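Local coordinates for protein polyporopepsin (Irpex lacteus, PDB 1WKR) that cleaves peptide bonds as a pepsin-family aspartic endopeptidase of broad specificity with milk-clotting activity, at residues A2-A7 and N157-F162; G21-T26 and V47-S52; E72-V77 and I84-I89; N238-L243 and T280-S285; Q272-N277 and Y290-D295. All blocks are in the same frame, centred on the assembly; numbering follows the deposited sequence.

How the interactions relate
Nearest the N terminus, interaction 1 pairs strand 3-9 with strand 155-162 and closes a long loop of 149 intervening residues. Nested inside that loop lie two contacts in series: interaction 2, which ties the loop before strand 25-32 to the loop at 47-52, and interaction 3, the hairpin of strands 67-79 and 82-96. These two touch each other. After interaction 1 has closed, interactions 4 and 5 follow, and their segments alternate along the chain, so the two loops cross. They join through strand 289-295, where L243 bonds to L291 by backbone, about 38 to 40 Å, centre to centre, from interactions 2 and 3.

Interaction 1: residues A2-A7 and N157-F162; sequences AGSVPA and NGELTF
S4 carries OG beside its own backbone N, opposite the carbonyl carbon (chi1 -63°), and T161 holds OG1 in the same sense (chi1 -55°), which brings the two hydroxyls together across a non-hydrogen-bonded antiparallel pair. S4 OG and T161 OG1 are 2.8 Å apart and hydrogen-bonded, with either able to donate, while T161 CG2 lies alongside the serine oxygen. On the same face E159 reaches out in an extended chain, and its CG and carboxylate lie over S4 CB. One water donates to E159 OE2 at 2.9 Å and lies 3.2 Å from S4 OG, linking the two side chains.

In the backbone ladder V5 N to L160 O and L160 N to V5 O are both 2.9 Å; G3 and F162 exchange another pair, G3 N to F162 O being longer at 3.2 Å. N157 and G158 both face A7 in a classic beta bulge, and A7 N reaches G158 O at 2.9 Å from above the carbonyl plane. The other face is apolar, with V5 and L160 side by side and pointing the same way, V5 CG1 being 3.9 Å from L160 CB. Antiparallel pairing carries strand 155-162 on through 142-146 to 316-321, consistent with the sheet joining the two lobes of pepsin-like proteinases. V5 and A7 rest on strand 14-20, L160 and F162 meet L143 of strand 142-146, and F162 also packs against helix 128-134.

Interaction 2: residues G21-T26 and V47-S52; sequences GSPATT and VKTSTS
G21 CA faces a pair of threonine hydroxyls of the other segment, 3.3 Å from T49 OG1 and 3.4 Å from T51 OG1. Its phi of 101° suits glycine. S22 follows with a direct hydrogen bond: S22 N points at T49 OG1 over 2.9 Å, nearly straight at 170°. T49 offers that oxygen because OG1 sits between its backbone N and carbonyl carbon (chi1 65°), which turns CG2 toward P23. S22 CB meets T51 CG2, whereas T51 OG1 is hydrogen-bonded to D75 of strand 67-79. A water donates to S22 O at 2.9 Å and lies 2.7 Å from S50 OG, bridging the two segments.

P23 comes after a cis peptide bond; its carbonyl O lies 3.5 Å from T49 CG2, and its ring crosses the threonine at a slant. Further on, T25 meets V47 at about a right angle, with T25 OG1 laid against V47 CB at 3.6 Å.

The receiving segment has no regular secondary structure, but S52 N bonds back to T49 O in a type I beta turn from T49 to S52. The whole is a surface meeting of two loops, one with a cis peptide bond before P23 that leads into strand 25-32, the other a beta turn leading into strand 53-55, within the beta-rich pepsin fold.

Interaction 3: residues E72-V77 and I84-I89; sequences EYTDTV and IPKQSI
Y73 and I89, then D75 and Q87, form hydrogen-bonded antiparallel pairs between the arms of the beta hairpin of strands 67-79 and 82-96, whose short axes here lie at 136°, until the register slips by one residue and V77 pairs with I84. The extra residue of this beta bulge is taken up on the second strand, in a type II turn from I84 to Q87, where the chain turns a corner; there Q87 N to D75 O is a weak bond, bent to 120°.

At the other end E72 folds back, its chain bent at chi2 (73°), and lays its carboxylate by the I89 carbonyl. S88 OG donates to E72 OE2 at 2.6 Å on the anti lone pair, away from OE1. On the D75 and I89 face, V77 CG2 rests on Q87 CB at 3.6 Å. I89 CG2 lies 4.1 Å from V77 CG2. D75 OD1 takes the N-H of T76 at 2.8 Å, while Y46 binds OD2. At the turn, a water accepts from K86 N and lies 2.8 Å from T76 OG1.

Since E72 OE1 and OE2 each lie 3.3 Å from I89 O, acceptor against acceptor, the carboxylate may be destabilised as an anion there, with the serine proton offsetting part of that cost.

Interaction 4: residues N238-L243 and T280-S285; sequences NNTGLL and TAIGGS
T240 and I282 form the tight part of this contact. The T240 methyl CG2 is pressed to 3.4 Å from I282 CD1, closer than usual for two carbons, and to the same distance from G284 CA. I282 reaches it with CG1 set between its backbone N and carbonyl carbon (chi1 55°), and the side chain turns again at chi2 (88°). L242 CD1 lies 4.1 Å from I282 CD1, the two side chains crossing at about a right angle. Y290 of strand 289-295 packs on T240, L242 and I282.

The polar side of T240 is turned to its own loop. OG1 accepts from L242 N at 3.0 Å, an ST turn, and is also hydrogen-bonded to D237. The partner chain leaves a 3-10 segment, with G283 N bonded back to T280 O, and passes through G283 at a positive phi of 89°; N239 CB lies 3.3 Å from G283 O.

No direct hydrogen bond joins the two segments; on the looser side water does the joining. One molecule donates to T240 O and to I282 O, the latter at 2.7 Å, and another accepts from N239 ND2 while donating to G283 O. N239 OD1 meanwhile takes a straight 2.9 Å bond from N238 ND2, in the plane of both amides.

Interaction 5: residues Q272-N277 and Y290-D295; sequences QIWPRN and YLIVGD
W274 N and I292 N carry the two direct hydrogen bonds here, one in each direction between the backbones. The first runs to Y290 O at 2.8 Å with an N-H...O angle of 163°, and the second to Q272 O at 2.9 Å, with the donor raised above the carbonyl plane. Both acceptors receive a further CA-H contact, from I273 CA and L291 CA respectively. Next to this pair a water accepts from Y290 N and lies within hydrogen-bonding range of W274 O.

I273 and L291 thus make a single beta bridge, their CA atoms 4.3 Å apart, by which the loop after strand 263-267 runs beside strand 289-295 in the C-terminal half of the pepsin-like fold. The strand is also held by a backbone bond of I292 to T218.

Around the bridge the packing is apolar. I273 CG2 and L291 CD2 meet at 3.7 Å, the side chains crossing obliquely. I292 presents CG2 to the edge of the W274 ring, in its plane and 3.8 Å from CE3, and approaches the indole at about a right angle; W274 gets there with CG opposite its backbone N (chi1 -178°). P275 CD lies over one face of the same ring, and NE1 is bonded to L278 O. I292 CG1 folds back against the Q272 carbonyl, 3.5 Å from its O, whereas the Q272 amide is bound by Y228 and the Q254 carbonyl.

Interaction 1: residues A2-A7 and N157-F162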
# COMPACT_ATOMS: atom_id res chain seq x y z
N ALA A 2 -2.61 -21.09 7.24
CA ALA A 2 -2.04 -19.82 6.65
C ALA A 2 -1.35 -20.15 5.37
O ALA A 2 -0.93 -21.32 5.06
CB ALA A 2 -1.07 -19.19 7.62
N GLY A 3 -1.24 -19.15 4.49
CA GLY A 3 -0.53 -19.35 3.22
C GLY A 3 -0.01 -18.04 2.72
O GLY A 3 -0.55 -16.95 3.03
N SER A 4 1.02 -18.12 1.91
CA SER A 4 1.73 -16.93 1.33
C SER A 4 1.59 -16.91 -0.14
O SER A 4 1.36 -17.96 -0.84
CB SER A 4 3.11 -16.86 1.76
OG SER A 4 3.32 -16.69 3.17
N VAL A 5 1.83 -15.75 -0.76
CA VAL A 5 1.94 -15.55 -2.20
C VAL A 5 3.07 -14.61 -2.48
O VAL A 5 3.22 -13.58 -1.76
CB VAL A 5 0.65 -15.12 -2.86
CG1 VAL A 5 0.20 -13.88 -2.37
CG2 VAL A 5 0.71 -15.06 -4.28
N PRO A 6 3.93 -14.84 -3.43
CA PRO A 6 5.02 -13.85 -3.78
C PRO A 6 4.39 -12.63 -4.38
O PRO A 6 3.32 -12.65 -4.94
CB PRO A 6 5.86 -14.61 -4.83
CG PRO A 6 5.42 -16.00 -4.75
CD PRO A 6 4.00 -16.06 -4.31
N ALA A 7 5.11 -11.52 -4.24
CA ALA A 7 4.65 -10.23 -4.81
C ALA A 7 5.84 -9.57 -5.53
O ALA A 7 7.00 -9.69 -5.13
CB ALA A 7 4.15 -9.32 -3.67
N ASN A 157 10.32 -9.76 -5.13
CA ASN A 157 11.09 -9.73 -3.86
C ASN A 157 10.18 -9.52 -2.66
O ASN A 157 10.68 -9.35 -1.54
CB ASN A 157 12.18 -8.67 -3.91
CG ASN A 157 11.63 -7.25 -3.93
OD1 ASN A 157 10.42 -7.04 -3.79
ND2 ASN A 157 12.49 -6.22 -4.01
N GLY A 158 8.87 -9.65 -2.85
CA GLY A 158 7.88 -9.38 -1.78
C GLY A 158 7.07 -10.59 -1.46
O GLY A 158 7.14 -11.65 -2.14
N GLU A 159 6.23 -10.46 -0.43
CA GLU A 159 5.38 -11.59 0.02
C GLU A 159 4.18 -11.07 0.72
O GLU A 159 4.26 -10.14 1.52
CB GLU A 159 6.18 -12.55 0.95
CG GLU A 159 5.37 -13.79 1.36
CD GLU A 159 6.19 -14.61 2.28
OE1 GLU A 159 6.37 -14.21 3.48
OE2 GLU A 159 6.60 -15.70 1.89
N LEU A 160 3.04 -11.68 0.46
CA LEU A 160 1.81 -11.55 1.30
C LEU A 160 1.63 -12.82 2.06
O LEU A 160 1.68 -13.90 1.44
CB LEU A 160 0.57 -11.27 0.46
CG LEU A 160 0.38 -9.81 0.05
CD1 LEU A 160 1.49 -9.08 -0.51
CD2 LEU A 160 -0.99 -9.71 -0.72
N THR A 161 1.34 -12.74 3.34
CA THR A 161 1.02 -13.96 4.14
C THR A 161 -0.34 -13.70 4.76
O THR A 161 -0.56 -12.73 5.50
CB THR A 161 2.04 -14.25 5.24
OG1 THR A 161 3.37 -14.33 4.63
CG2 THR A 161 1.77 -15.55 5.90
N PHE A 162 -1.27 -14.59 4.47
CA PHE A 162 -2.63 -14.52 5.02
C PHE A 162 -2.72 -15.48 6.22
O PHE A 162 -2.48 -16.69 6.09
CB PHE A 162 -3.65 -14.96 3.97
CG PHE A 162 -3.76 -13.94 2.83
CD1 PHE A 162 -4.65 -12.86 2.96
CD2 PHE A 162 -2.99 -14.04 1.69
CE1 PHE A 162 -4.80 -11.94 1.92
CE2 PHE A 162 -3.12 -13.04 0.69
CZ PHE A 162 -4.02 -12.02 0.81
O HOH W 1 6.13 -18.27 3.23

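Interaction 2: residues G21-T26 and V47-S52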
# COMPACT_ATOMS: atom_id res chain seq x y z
N GLY A 21 -11.62 -17.87 -11.57
CA GLY A 21 -12.43 -18.87 -12.38
C GLY A 21 -11.91 -20.29 -12.14
O GLY A 21 -10.94 -20.57 -11.49
N SER A 22 -12.64 -21.14 -12.84
CA SER A 22 -12.28 -22.60 -12.93
C SER A 22 -12.67 -23.10 -14.29
O SER A 22 -13.88 -23.26 -14.59
CB SER A 22 -13.05 -23.38 -11.88
OG SER A 22 -12.67 -24.73 -11.91
N PRO A 23 -11.70 -23.31 -15.14
CA PRO A 23 -10.26 -23.23 -14.92
C PRO A 23 -9.87 -21.69 -14.72
O PRO A 23 -10.52 -20.81 -15.25
CB PRO A 23 -9.64 -23.75 -16.20
CG PRO A 23 -10.63 -23.53 -17.15
CD PRO A 23 -11.99 -23.76 -16.53
N ALA A 24 -8.81 -21.53 -13.97
CA ALA A 24 -8.41 -20.13 -13.53
C ALA A 24 -7.59 -19.45 -14.66
O ALA A 24 -6.70 -20.02 -15.25
CB ALA A 24 -7.58 -20.23 -12.26
N THR A 25 -7.96 -18.19 -14.86
CA THR A 25 -7.11 -17.28 -15.64
C THR A 25 -6.34 -16.46 -14.61
O THR A 25 -6.89 -16.03 -13.61
CB THR A 25 -8.00 -16.37 -16.53
OG1 THR A 25 -8.56 -17.22 -17.57
CG2 THR A 25 -7.20 -15.29 -17.24
N THR A 26 -5.06 -16.20 -14.88
CA THR A 26 -4.27 -15.37 -14.01
C THR A 26 -4.31 -13.92 -14.37
O THR A 26 -4.18 -13.51 -15.54
CB THR A 26 -2.82 -15.82 -14.13
OG1 THR A 26 -2.72 -17.17 -13.62
CG2 THR A 26 -1.90 -14.98 -13.18
N VAL A 47 -12.44 -13.51 -18.07
CA VAL A 47 -12.77 -14.84 -18.67
C VAL A 47 -13.80 -15.48 -17.79
O VAL A 47 -13.52 -15.84 -16.59
CB VAL A 47 -11.53 -15.64 -18.77
CG1 VAL A 47 -11.90 -17.03 -19.38
CG2 VAL A 47 -10.51 -14.91 -19.71
N LYS A 48 -15.02 -15.65 -18.26
CA LYS A 48 -16.14 -16.16 -17.48
C LYS A 48 -16.19 -17.66 -17.59
O LYS A 48 -16.27 -18.27 -18.69
CB LYS A 48 -17.44 -15.57 -18.01
CG LYS A 48 -17.46 -14.06 -17.70
CD LYS A 48 -18.84 -13.47 -18.16
CE LYS A 48 -18.90 -11.95 -17.86
NZ LYS A 48 -20.22 -11.42 -18.32
N THR A 49 -16.13 -18.35 -16.45
CA THR A 49 -16.20 -19.79 -16.37
C THR A 49 -17.38 -20.14 -15.52
O THR A 49 -18.17 -19.33 -15.08
CB THR A 49 -14.92 -20.36 -15.73
OG1 THR A 49 -14.84 -19.90 -14.34
CG2 THR A 49 -13.68 -19.92 -16.46
N SER A 50 -17.51 -21.49 -15.22
CA SER A 50 -18.70 -21.89 -14.54
C SER A 50 -18.85 -21.42 -13.10
O SER A 50 -19.91 -21.35 -12.55
CB SER A 50 -18.74 -23.46 -14.45
OG SER A 50 -17.69 -23.95 -13.64
N THR A 51 -17.72 -20.93 -12.52
CA THR A 51 -17.77 -20.41 -11.15
C THR A 51 -18.15 -18.87 -11.13
O THR A 51 -18.32 -18.34 -10.04
CB THR A 51 -16.43 -20.58 -10.46
OG1 THR A 51 -15.37 -20.12 -11.25
CG2 THR A 51 -16.15 -22.11 -10.15
N SER A 52 -18.21 -18.25 -12.27
CA SER A 52 -18.65 -16.82 -12.35
C SER A 52 -20.16 -16.75 -12.14
O SER A 52 -20.90 -17.51 -12.86
CB SER A 52 -18.25 -16.28 -13.72
OG SER A 52 -18.70 -14.92 -13.82
O HOH W 2 -15.47 -25.45 -13.69

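Interaction 3: residues E72-V77 and I84-I89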
# COMPACT_ATOMS: atom_id res chain seq x y z
N GLU A 72 -20.40 -5.91 -10.61
CA GLU A 72 -19.93 -6.84 -9.55
C GLU A 72 -20.33 -8.25 -9.88
O GLU A 72 -21.54 -8.51 -10.23
CB GLU A 72 -20.46 -6.40 -8.22
CG GLU A 72 -19.77 -7.01 -7.00
CD GLU A 72 -18.38 -6.44 -6.77
OE1 GLU A 72 -17.93 -5.46 -7.36
OE2 GLU A 72 -17.66 -7.01 -5.82
N TYR A 73 -19.48 -9.21 -9.71
CA TYR A 73 -19.69 -10.66 -9.89
C TYR A 73 -19.26 -11.37 -8.65
O TYR A 73 -18.53 -10.82 -7.83
CB TYR A 73 -18.85 -11.15 -11.06
CG TYR A 73 -19.26 -10.68 -12.42
CD1 TYR A 73 -18.89 -9.44 -12.88
CD2 TYR A 73 -20.10 -11.47 -13.24
CE1 TYR A 73 -19.26 -8.98 -14.15
CE2 TYR A 73 -20.49 -11.00 -14.53
CZ TYR A 73 -20.04 -9.78 -14.92
OH TYR A 73 -20.47 -9.35 -16.18
N THR A 74 -19.61 -12.67 -8.51
CA THR A 74 -18.89 -13.56 -7.62
C THR A 74 -18.12 -14.55 -8.44
O THR A 74 -18.55 -14.94 -9.57
CB THR A 74 -19.73 -14.18 -6.56
OG1 THR A 74 -20.75 -15.01 -7.21
CG2 THR A 74 -20.45 -13.21 -5.68
N ASP A 75 -17.01 -15.04 -7.95
CA ASP A 75 -16.19 -16.00 -8.67
C ASP A 75 -15.21 -16.66 -7.70
O ASP A 75 -15.07 -16.21 -6.52
CB ASP A 75 -15.43 -15.30 -9.83
CG ASP A 75 -15.25 -16.23 -11.02
OD1 ASP A 75 -15.04 -17.43 -10.85
OD2 ASP A 75 -15.17 -15.71 -12.17
N THR A 76 -14.55 -17.70 -8.13
CA THR A 76 -13.53 -18.39 -7.32
C THR A 76 -12.23 -17.67 -7.55
O THR A 76 -11.76 -17.52 -8.69
CB THR A 76 -13.43 -19.84 -7.74
OG1 THR A 76 -14.67 -20.46 -7.34
CG2 THR A 76 -12.32 -20.57 -7.00
N VAL A 77 -11.59 -17.25 -6.46
CA VAL A 77 -10.29 -16.52 -6.50
C VAL A 77 -9.24 -17.35 -5.85
O VAL A 77 -9.46 -17.87 -4.71
CB VAL A 77 -10.51 -15.18 -5.75
CG1 VAL A 77 -9.17 -14.49 -5.49
CG2 VAL A 77 -11.44 -14.29 -6.60
N ILE A 84 -10.77 -19.13 -2.61
CA ILE A 84 -11.93 -18.50 -2.09
C ILE A 84 -13.08 -18.70 -3.04
O ILE A 84 -13.14 -17.99 -4.07
CB ILE A 84 -11.75 -16.96 -1.90
CG1 ILE A 84 -10.48 -16.69 -1.10
CG2 ILE A 84 -12.98 -16.38 -1.24
CD1 ILE A 84 -10.03 -15.22 -1.24
N PRO A 85 -13.99 -19.61 -2.80
CA PRO A 85 -15.17 -19.75 -3.67
C PRO A 85 -16.13 -18.47 -3.36
O PRO A 85 -16.18 -18.08 -2.20
CB PRO A 85 -15.82 -21.09 -3.19
CG PRO A 85 -15.16 -21.53 -1.91
CD PRO A 85 -13.95 -20.65 -1.71
N LYS A 86 -16.70 -17.95 -4.29
CA LYS A 86 -17.66 -16.97 -4.18
C LYS A 86 -17.17 -15.62 -3.61
O LYS A 86 -17.90 -14.94 -2.92
CB LYS A 86 -18.91 -17.49 -3.48
CG LYS A 86 -19.61 -18.71 -4.15
CD LYS A 86 -21.15 -18.83 -3.71
CE LYS A 86 -21.80 -17.48 -4.11
NZ LYS A 86 -23.49 -17.71 -4.09
N GLN A 87 -15.93 -15.32 -3.90
CA GLN A 87 -15.43 -13.95 -3.66
C GLN A 87 -16.17 -12.94 -4.54
O GLN A 87 -16.29 -13.18 -5.75
CB GLN A 87 -13.94 -13.91 -3.97
CG GLN A 87 -13.35 -12.47 -3.82
CD GLN A 87 -13.42 -11.94 -2.42
OE1 GLN A 87 -13.00 -12.66 -1.47
NE2 GLN A 87 -13.90 -10.72 -2.22
N SER A 88 -16.68 -11.88 -3.96
CA SER A 88 -17.29 -10.80 -4.76
C SER A 88 -16.14 -9.97 -5.33
O SER A 88 -15.27 -9.47 -4.56
CB SER A 88 -18.20 -10.04 -3.90
OG SER A 88 -18.87 -9.04 -4.68
N ILE A 89 -16.15 -9.77 -6.63
CA ILE A 89 -15.15 -8.98 -7.38
C ILE A 89 -15.83 -7.99 -8.28
O ILE A 89 -16.94 -8.24 -8.83
CB ILE A 89 -14.21 -9.90 -8.20
CG1 ILE A 89 -14.97 -10.72 -9.28
CG2 ILE A 89 -13.45 -10.83 -7.25
CD1 ILE A 89 -14.07 -11.36 -10.24
O HOH W 3 -17.20 -19.30 -6.96

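Interaction 4: residues N238-L243 and T280-S285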
# COMPACT_ATOMS: atom_id res chain seq x y z
N ASN A 238 11.36 19.64 -12.16
CA ASN A 238 10.43 19.50 -13.32
C ASN A 238 10.32 18.17 -13.74
O ASN A 238 9.15 17.62 -14.07
CB ASN A 238 10.87 20.49 -14.52
CG ASN A 238 9.97 20.41 -15.76
OD1 ASN A 238 8.92 21.07 -15.81
ND2 ASN A 238 10.32 19.51 -16.73
N ASN A 239 11.34 17.50 -14.22
CA ASN A 239 11.36 16.37 -15.08
C ASN A 239 10.68 15.18 -14.22
O ASN A 239 10.11 14.23 -14.86
CB ASN A 239 12.73 16.00 -15.54
CG ASN A 239 13.35 16.97 -16.55
OD1 ASN A 239 12.80 17.96 -16.76
ND2 ASN A 239 14.45 16.60 -17.10
N THR A 240 10.70 15.21 -12.83
CA THR A 240 10.22 14.08 -12.02
C THR A 240 8.97 14.29 -11.26
O THR A 240 8.35 13.27 -10.90
CB THR A 240 11.36 13.64 -11.07
OG1 THR A 240 11.60 14.69 -10.13
CG2 THR A 240 12.66 13.24 -11.78
N GLY A 241 8.65 15.49 -10.83
CA GLY A 241 7.65 15.67 -9.84
C GLY A 241 8.00 15.26 -8.42
O GLY A 241 7.18 15.23 -7.50
N LEU A 242 9.33 15.00 -8.23
CA LEU A 242 9.88 14.67 -6.86
C LEU A 242 10.73 15.79 -6.40
O LEU A 242 11.32 16.59 -7.23
CB LEU A 242 10.66 13.39 -6.95
CG LEU A 242 9.85 12.12 -7.38
CD1 LEU A 242 10.73 10.92 -7.36
CD2 LEU A 242 8.63 11.91 -6.46
N LEU A 243 10.98 15.92 -5.13
CA LEU A 243 12.02 16.83 -4.61
C LEU A 243 13.37 16.34 -5.04
O LEU A 243 13.57 15.13 -5.21
CB LEU A 243 11.95 16.82 -3.12
CG LEU A 243 10.76 17.53 -2.47
CD1 LEU A 243 10.74 17.30 -0.95
CD2 LEU A 243 10.72 19.01 -2.79
N THR A 280 15.48 6.88 -14.50
CA THR A 280 14.76 7.18 -15.77
C THR A 280 13.33 6.74 -15.63
O THR A 280 12.47 7.31 -16.38
CB THR A 280 15.43 6.43 -16.96
OG1 THR A 280 15.46 5.14 -16.70
CG2 THR A 280 16.71 6.94 -17.12
N ALA A 281 13.00 5.86 -14.76
CA ALA A 281 11.59 5.35 -14.61
C ALA A 281 10.69 6.48 -14.19
O ALA A 281 9.45 6.42 -14.36
CB ALA A 281 11.50 4.19 -13.66
N ILE A 282 11.18 7.52 -13.51
CA ILE A 282 10.42 8.70 -13.05
C ILE A 282 10.78 9.99 -13.77
O ILE A 282 10.40 11.05 -13.39
CB ILE A 282 10.47 8.84 -11.54
CG1 ILE A 282 11.91 8.86 -10.97
CG2 ILE A 282 9.49 7.93 -10.82
CD1 ILE A 282 12.60 10.00 -10.86
N GLY A 283 11.55 9.81 -14.89
CA GLY A 283 11.83 11.02 -15.75
C GLY A 283 13.08 11.77 -15.31
O GLY A 283 13.32 12.79 -15.75
N GLY A 284 13.81 11.14 -14.37
CA GLY A 284 14.99 11.83 -13.78
C GLY A 284 16.32 11.48 -14.62
O GLY A 284 16.22 10.64 -15.48
N SER A 285 17.27 12.16 -14.16
CA SER A 285 18.61 11.88 -14.85
C SER A 285 19.51 11.10 -13.97
O SER A 285 19.24 10.98 -12.70
CB SER A 285 19.23 13.07 -15.06
OG SER A 285 19.46 14.14 -13.84
O HOH W 4 15.66 13.92 -16.80
O HOH W 5 7.77 11.40 -12.99

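Interaction 5: residues Q272-N277 and Y290-D295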
# COMPACT_ATOMS: atom_id res chain seq x y z
N GLN A 272 15.01 7.41 1.94
CA GLN A 272 14.24 8.60 1.52
C GLN A 272 14.40 8.94 0.08
O GLN A 272 13.77 9.89 -0.38
CB GLN A 272 14.65 9.80 2.38
CG GLN A 272 14.10 9.72 3.82
CD GLN A 272 14.72 10.80 4.69
OE1 GLN A 272 14.53 11.99 4.45
NE2 GLN A 272 15.49 10.40 5.66
N ILE A 273 15.22 8.18 -0.67
CA ILE A 273 15.49 8.53 -2.09
C ILE A 273 14.98 7.44 -3.00
O ILE A 273 14.89 6.26 -2.64
CB ILE A 273 16.99 8.88 -2.35
CG1 ILE A 273 17.85 7.62 -2.52
CG2 ILE A 273 17.47 9.83 -1.27
CD1 ILE A 273 19.29 7.93 -2.88
N TRP A 274 14.62 7.84 -4.26
CA TRP A 274 14.25 6.92 -5.30
C TRP A 274 15.48 6.10 -5.73
O TRP A 274 16.60 6.69 -5.72
CB TRP A 274 13.68 7.71 -6.48
CG TRP A 274 13.19 6.91 -7.63
CD1 TRP A 274 13.88 6.49 -8.70
CD2 TRP A 274 11.86 6.35 -7.77
NE1 TRP A 274 13.11 5.69 -9.53
CE2 TRP A 274 11.88 5.60 -8.96
CE3 TRP A 274 10.71 6.36 -7.00
CZ2 TRP A 274 10.73 4.84 -9.44
CZ3 TRP A 274 9.56 5.72 -7.46
CH2 TRP A 274 9.59 4.92 -8.62
N PRO A 275 15.36 4.84 -6.06
CA PRO A 275 16.55 4.06 -6.51
C PRO A 275 17.21 4.71 -7.71
O PRO A 275 16.63 4.80 -8.81
CB PRO A 275 15.95 2.69 -6.84
CG PRO A 275 14.47 2.87 -7.00
CD PRO A 275 14.15 4.00 -6.03
N ARG A 276 18.45 5.19 -7.51
CA ARG A 276 19.07 6.04 -8.52
C ARG A 276 19.38 5.33 -9.83
O ARG A 276 19.30 5.99 -10.90
CB ARG A 276 20.33 6.67 -7.97
CG ARG A 276 20.01 7.76 -6.94
CD ARG A 276 21.22 8.30 -6.23
NE ARG A 276 21.71 7.33 -5.22
CZ ARG A 276 22.64 7.64 -4.31
NH1 ARG A 276 23.28 8.80 -4.34
NH2 ARG A 276 22.91 6.78 -3.33
N ASN A 277 19.58 4.04 -9.81
CA ASN A 277 19.80 3.33 -11.09
C ASN A 277 18.58 3.25 -11.85
O ASN A 277 18.63 2.89 -13.07
CB ASN A 277 20.45 1.96 -10.86
CG ASN A 277 19.55 0.93 -10.36
OD1 ASN A 277 18.87 1.05 -9.28
ND2 ASN A 277 19.31 -0.17 -11.09
N TYR A 290 16.63 12.05 -6.02
CA TYR A 290 15.23 12.48 -5.93
C TYR A 290 14.62 11.82 -4.71
O TYR A 290 14.92 10.66 -4.36
CB TYR A 290 14.41 12.06 -7.20
CG TYR A 290 15.05 12.60 -8.45
CD1 TYR A 290 14.94 13.89 -8.81
CD2 TYR A 290 15.79 11.74 -9.27
CE1 TYR A 290 15.56 14.44 -10.01
CE2 TYR A 290 16.37 12.24 -10.48
CZ TYR A 290 16.20 13.52 -10.73
OH TYR A 290 16.86 13.98 -11.96
N LEU A 291 13.75 12.52 -4.01
CA LEU A 291 13.19 12.08 -2.74
C LEU A 291 11.84 11.48 -2.90
O LEU A 291 11.02 11.90 -3.75
CB LEU A 291 13.15 13.20 -1.73
CG LEU A 291 14.46 13.97 -1.51
CD1 LEU A 291 14.31 15.00 -0.43
CD2 LEU A 291 15.60 12.99 -1.22
N ILE A 292 11.53 10.49 -2.04
CA ILE A 292 10.22 9.82 -2.07
C ILE A 292 9.27 10.30 -1.00
O ILE A 292 8.17 9.77 -0.90
CB ILE A 292 10.35 8.26 -2.15
CG1 ILE A 292 11.21 7.65 -1.01
CG2 ILE A 292 10.94 7.88 -3.50
CD1 ILE A 292 10.64 7.87 0.37
N VAL A 293 9.67 11.29 -0.23
CA VAL A 293 8.75 12.01 0.67
C VAL A 293 8.03 13.04 -0.14
O VAL A 293 8.70 13.90 -0.78
CB VAL A 293 9.51 12.61 1.87
CG1 VAL A 293 8.55 13.44 2.73
CG2 VAL A 293 10.14 11.50 2.68
N GLY A 294 6.72 13.00 -0.18
CA GLY A 294 5.89 13.91 -0.97
C GLY A 294 4.83 14.60 -0.22
O GLY A 294 4.62 14.31 0.98
N ASP A 295 4.13 15.48 -0.88
CA ASP A 295 3.08 16.29 -0.30
C ASP A 295 1.78 15.58 -0.43
O ASP A 295 1.33 15.26 -1.56
CB ASP A 295 3.06 17.66 -1.01
CG ASP A 295 2.26 18.72 -0.26
OD1 ASP A 295 1.30 18.41 0.44
OD2 ASP A 295 2.67 19.94 -0.28
O HOH W 6 16.91 9.29 -6.78